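Local structure of S-layer domain-containing protein (Ruminiclostridium thermocellum ATCC 27405, 4QVS) at residues 10-22 and 33-47. The protein is of unknown function but has a concanavalin A-like lectin/glucanase domain and an S-layer name, consistent with a carbohydrate-binding role at the cell surface. Numbering follows the deposited sequence.
Sequences MFDEAVEGSTNEF and VLYSANGVVPGLNGN. With NA (sodium ion), chain C.
Asp12 meets Asn47 and a bound sodium ion at one end of this contact. Its OD1 coordinates the metal at 2.5 Å. The same oxygen accepts a hydrogen bond from Asn47 N (3.0 Å), which arrives from above the carboxylate plane. Asn47 answers with its side chain: ND2 donates to Asp12 O over 3.2 Å, nearly straight and on a carbonyl lone pair, so that Asp12 and Asn47 are joined through backbone and side chain of both. Met10 O, Asn45 O and Asn47 O also bind the sodium, together with a water, so the metal gathers oxygens from both segments.

Next to this site Val40 points at residues 10-22. With CG1 anti to its carbonyl carbon (chi1 -66°), that methyl lies 3.3 Å from Phe22 CZ, while Leu34 CB packs at the edge of the same ring, 4.0 Å from CE2. Farther along, Asn20 O accepts from Leu34 N at 3.0 Å. The Asn20 side chain turns its CG between the backbone N and the carbonyl carbon (chi1 56°); its CB sits 3.3 Å from Leu34 O, and ND2 runs alongside Val33, 3.9 Å from CG1.

Strands 21-22 and 32-35 form an antiparallel hairpin in which Glu21 and Val33 are a non-hydrogen-bonded pair; strand 57-60 adds to it beyond 32-35. Phe11 and Leu34 both rest on Val49 of strand 47-52, the partner of strand 40-42, and Asp202 of the second subunit completes the sodium site, which therefore bridges the two chains.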
loop_
_atom_site.group_PDB
_atom_site.type_symbol
_atom_site.label_atom_id
_atom_site.label_comp_id
_atom_site.label_asym_id
_atom_site.label_seq_id
_atom_site.Cartn_x
_atom_site.Cartn_y
_atom_site.Cartn_z
HETATM N N MSE A 10 6.924 -9.327 25.390
HETATM C CA MSE A 10 5.467 -9.377 25.429
HETATM C C MSE A 10 4.966 -8.145 26.103
HETATM O O MSE A 10 3.787 -7.853 26.045
HETATM C CB MSE A 10 5.023 -10.598 26.224
HETATM C CG MSE A 10 5.427 -11.895 25.551
HETATM SE SE MSE A 10 4.658 -13.329 26.666
HETATM C CE MSE A 10 2.843 -13.054 25.934
ATOM N N PHE A 11 5.851 -7.436 26.808
ATOM C CA PHE A 11 5.488 -6.187 27.457
ATOM C C PHE A 11 4.201 -6.243 28.299
ATOM O O PHE A 11 3.416 -5.274 28.285
ATOM C CB PHE A 11 5.348 -5.064 26.418
ATOM C CG PHE A 11 6.596 -4.779 25.630
ATOM C CD1 PHE A 11 7.757 -4.300 26.278
ATOM C CD2 PHE A 11 6.618 -4.888 24.261
ATOM C CE1 PHE A 11 8.885 -4.002 25.548
ATOM C CE2 PHE A 11 7.770 -4.584 23.527
ATOM C CZ PHE A 11 8.916 -4.154 24.192
ATOM N N ASP A 12 3.987 -7.349 29.026
ATOM C CA ASP A 12 2.781 -7.514 29.850
ATOM C C ASP A 12 2.911 -7.023 31.282
ATOM O O ASP A 12 1.940 -6.546 31.850
ATOM C CB ASP A 12 2.328 -8.977 29.862
ATOM C CG ASP A 12 1.789 -9.422 28.508
ATOM O OD1 ASP A 12 1.359 -8.542 27.720
ATOM O OD2 ASP A 12 1.827 -10.626 28.218
ATOM N N GLU A 13 4.102 -7.100 31.862
ATOM C CA GLU A 13 4.257 -6.755 33.255
ATOM C C GLU A 13 5.718 -6.557 33.591
ATOM O O GLU A 13 6.547 -7.388 33.240
ATOM C CB GLU A 13 3.722 -7.917 34.080
ATOM C CG GLU A 13 3.553 -7.611 35.552
ATOM C CD GLU A 13 2.921 -8.781 36.271
ATOM O OE1 GLU A 13 3.491 -9.888 36.180
ATOM O OE2 GLU A 13 1.857 -8.608 36.914
ATOM N N ALA A 14 6.018 -5.463 34.285
ATOM C CA ALA A 14 7.383 -5.124 34.669
ATOM C C ALA A 14 7.969 -6.215 35.533
ATOM O O ALA A 14 7.246 -6.891 36.278
ATOM C CB ALA A 14 7.418 -3.799 35.419
ATOM N N VAL A 15 9.274 -6.420 35.430
ATOM C CA VAL A 15 9.874 -7.401 36.304
ATOM C C VAL A 15 9.866 -6.900 37.753
ATOM O O VAL A 15 9.959 -5.703 38.040
ATOM C CB VAL A 15 11.303 -7.767 35.910
ATOM C CG1 VAL A 15 11.328 -8.414 34.535
ATOM C CG2 VAL A 15 12.203 -6.556 36.001
ATOM N N GLU A 16 9.765 -7.855 38.653
ATOM C CA GLU A 16 9.726 -7.609 40.085
ATOM C C GLU A 16 10.928 -6.711 40.425
ATOM O O GLU A 16 12.017 -6.890 39.884
ATOM C CB GLU A 16 9.810 -8.977 40.782
ATOM C CG GLU A 16 8.968 -9.164 42.032
ATOM C CD GLU A 16 9.587 -8.580 43.277
ATOM O OE1 GLU A 16 10.460 -7.692 43.177
ATOM O OE2 GLU A 16 9.194 -9.028 44.369
ATOM N N GLY A 17 10.739 -5.728 41.292
ATOM C CA GLY A 17 11.852 -4.863 41.687
ATOM C C GLY A 17 11.987 -3.624 40.835
ATOM O O GLY A 17 12.811 -2.751 41.116
ATOM N N SER A 18 11.173 -3.518 39.797
ATOM C CA SER A 18 11.223 -2.338 38.963
ATOM C C SER A 18 9.864 -1.979 38.481
ATOM O O SER A 18 8.904 -2.739 38.585
ATOM C CB SER A 18 12.080 -2.566 37.723
ATOM O OG SER A 18 11.366 -3.339 36.767
ATOM N N THR A 19 9.848 -0.822 37.854
ATOM C CA THR A 19 8.687 -0.223 37.299
ATOM C C THR A 19 8.730 -0.139 35.764
ATOM O O THR A 19 7.720 0.122 35.121
ATOM C CB THR A 19 8.638 1.191 37.899
ATOM O OG1 THR A 19 9.930 1.822 37.767
ATOM C CG2 THR A 19 8.348 1.091 39.389
ATOM N N ASN A 20 9.876 -0.406 35.157
ATOM C CA ASN A 20 10.022 -0.193 33.730
ATOM C C ASN A 20 10.820 -1.224 32.993
ATOM O O ASN A 20 11.183 -0.990 31.854
ATOM C CB ASN A 20 10.675 1.178 33.500
ATOM C CG ASN A 20 12.013 1.305 34.219
ATOM O OD1 ASN A 20 12.436 0.410 34.950
ATOM N ND2 ASN A 20 12.653 2.429 34.049
ATOM N N GLU A 21 11.060 -2.384 33.591
ATOM C CA GLU A 21 11.815 -3.417 32.910
ATOM C C GLU A 21 10.927 -4.569 32.478
ATOM O O GLU A 21 10.050 -4.992 33.206
ATOM C CB GLU A 21 12.985 -3.895 33.752
ATOM C CG GLU A 21 14.015 -2.796 33.921
ATOM C CD GLU A 21 15.216 -3.216 34.731
ATOM O OE1 GLU A 21 15.776 -4.307 34.504
ATOM O OE2 GLU A 21 15.600 -2.422 35.585
ATOM N N PHE A 22 11.182 -5.041 31.270
ATOM C CA PHE A 22 10.407 -6.101 30.642
ATOM C C PHE A 22 11.326 -7.182 30.081
ATOM O O PHE A 22 12.246 -6.926 29.289
ATOM C CB PHE A 22 9.508 -5.486 29.582
ATOM C CG PHE A 22 8.496 -4.546 30.162
ATOM C CD1 PHE A 22 7.298 -5.026 30.670
ATOM C CD2 PHE A 22 8.769 -3.190 30.263
ATOM C CE1 PHE A 22 6.375 -4.166 31.248
ATOM C CE2 PHE A 22 7.853 -2.321 30.853
ATOM C CZ PHE A 22 6.651 -2.799 31.332
ATOM N N VAL A 33 13.991 -1.786 28.420
ATOM C CA VAL A 33 13.658 -0.738 29.339
ATOM C C VAL A 33 12.731 0.268 28.677
ATOM O O VAL A 33 13.044 0.841 27.626
ATOM C CB VAL A 33 14.955 -0.015 29.849
ATOM C CG1 VAL A 33 14.592 0.990 30.930
ATOM C CG2 VAL A 33 15.934 -1.048 30.405
ATOM N N LEU A 34 11.644 0.579 29.365
ATOM C CA LEU A 34 10.642 1.516 28.872
ATOM C C LEU A 34 10.809 2.887 29.499
ATOM O O LEU A 34 10.923 2.966 30.706
ATOM C CB LEU A 34 9.226 1.024 29.257
ATOM C CG LEU A 34 8.038 1.964 28.931
ATOM C CD1 LEU A 34 8.059 2.326 27.464
ATOM C CD2 LEU A 34 6.658 1.366 29.291
ATOM N N TYR A 35 10.783 3.935 28.670
ATOM C CA TYR A 35 10.797 5.319 29.108
ATOM C C TYR A 35 9.463 5.905 28.598
ATOM O O TYR A 35 9.330 6.294 27.438
ATOM C CB TYR A 35 12.022 6.049 28.565
ATOM C CG TYR A 35 13.337 5.415 29.023
ATOM C CD1 TYR A 35 13.918 5.753 30.233
ATOM C CD2 TYR A 35 13.951 4.458 28.251
ATOM C CE1 TYR A 35 15.124 5.178 30.649
ATOM C CE2 TYR A 35 15.119 3.860 28.647
ATOM C CZ TYR A 35 15.699 4.228 29.848
ATOM O OH TYR A 35 16.851 3.620 30.167
ATOM N N SER A 36 8.474 5.940 29.487
ATOM C CA SER A 36 7.135 6.443 29.166
ATOM C C SER A 36 6.410 6.693 30.452
ATOM O O SER A 36 6.504 5.886 31.390
ATOM C CB SER A 36 6.349 5.392 28.346
ATOM O OG SER A 36 5.091 5.918 27.973
ATOM N N ALA A 37 5.734 7.824 30.552
ATOM C CA ALA A 37 4.968 8.090 31.747
ATOM C C ALA A 37 3.678 7.262 31.703
ATOM O O ALA A 37 3.002 7.131 32.697
ATOM C CB ALA A 37 4.657 9.565 31.879
ATOM N N ASN A 38 3.350 6.692 30.556
ATOM C CA ASN A 38 2.127 5.880 30.453
ATOM C C ASN A 38 2.292 4.525 31.116
ATOM O O ASN A 38 1.363 4.051 31.745
ATOM C CB ASN A 38 1.730 5.669 28.985
ATOM C CG ASN A 38 1.305 6.965 28.294
ATOM O OD1 ASN A 38 0.512 7.732 28.832
ATOM N ND2 ASN A 38 1.816 7.198 27.084
ATOM N N GLY A 39 3.486 3.927 31.031
ATOM C CA GLY A 39 3.679 2.541 31.492
ATOM C C GLY A 39 3.012 1.613 30.446
ATOM O O GLY A 39 2.691 2.051 29.335
ATOM N N VAL A 40 2.805 0.340 30.771
ATOM C CA VAL A 40 2.133 -0.572 29.826
ATOM C C VAL A 40 0.632 -0.523 30.099
ATOM O O VAL A 40 0.221 -0.282 31.226
ATOM C CB VAL A 40 2.667 -2.025 29.840
ATOM C CG1 VAL A 40 4.105 -2.050 29.345
ATOM C CG2 VAL A 40 2.537 -2.688 31.210
ATOM N N VAL A 41 -0.178 -0.741 29.080
ATOM C CA VAL A 41 -1.641 -0.633 29.255
ATOM C C VAL A 41 -2.365 -1.693 28.429
ATOM O O VAL A 41 -1.733 -2.291 27.547
ATOM C CB VAL A 41 -2.115 0.781 28.850
ATOM C CG1 VAL A 41 -1.477 1.879 29.720
ATOM C CG2 VAL A 41 -1.807 1.050 27.392
ATOM N N PRO A 42 -3.687 -1.942 28.709
ATOM C CA PRO A 42 -4.369 -2.962 27.917
ATOM C C PRO A 42 -4.110 -2.744 26.444
ATOM O O PRO A 42 -4.241 -1.620 25.980
ATOM C CB PRO A 42 -5.862 -2.727 28.251
ATOM C CG PRO A 42 -5.835 -2.230 29.666
ATOM C CD PRO A 42 -4.471 -1.587 29.906
ATOM N N GLY A 43 -3.706 -3.784 25.724
ATOM C CA GLY A 43 -3.495 -3.659 24.280
ATOM C C GLY A 43 -3.923 -4.891 23.500
ATOM O O GLY A 43 -4.997 -5.468 23.743
ATOM N N LEU A 44 -3.084 -5.309 22.558
ATOM C CA LEU A 44 -3.416 -6.469 21.719
ATOM C C LEU A 44 -3.375 -7.800 22.485
ATOM O O LEU A 44 -4.376 -8.516 22.500
ATOM C CB LEU A 44 -2.490 -6.551 20.504
ATOM C CG LEU A 44 -2.893 -7.598 19.467
ATOM C CD1 LEU A 44 -4.020 -7.089 18.577
ATOM C CD2 LEU A 44 -1.697 -7.965 18.629
ATOM N N ASN A 45 -2.225 -8.144 23.080
ATOM C CA ASN A 45 -2.088 -9.396 23.853
ATOM C C ASN A 45 -1.690 -9.095 25.262
ATOM O O ASN A 45 -0.501 -9.010 25.565
ATOM C CB ASN A 45 -1.111 -10.411 23.209
ATOM C CG ASN A 45 -1.816 -11.388 22.267
ATOM O OD1 ASN A 45 -2.912 -11.120 21.763
ATOM N ND2 ASN A 45 -1.193 -12.542 22.043
ATOM N N GLY A 46 -2.706 -8.961 26.112
ATOM C CA GLY A 46 -2.533 -8.620 27.511
ATOM C C GLY A 46 -2.275 -7.134 27.538
ATOM O O GLY A 46 -3.163 -6.320 27.280
ATOM N N ASN A 47 -1.045 -6.772 27.848
ATOM C CA ASN A 47 -0.657 -5.380 27.827
ATOM C C ASN A 47 0.322 -5.139 26.710
ATOM O O ASN A 47 0.919 -6.092 26.152
ATOM C CB ASN A 47 -0.103 -4.930 29.172
ATOM C CG ASN A 47 -1.201 -4.716 30.203
ATOM O OD1 ASN A 47 -2.198 -4.053 29.937
ATOM N ND2 ASN A 47 -0.998 -5.240 31.400
HETATM NA NA NA C . 1.614 -7.949 25.309
HETATM O O HOH W 1 1.964 -9.837 24.678
#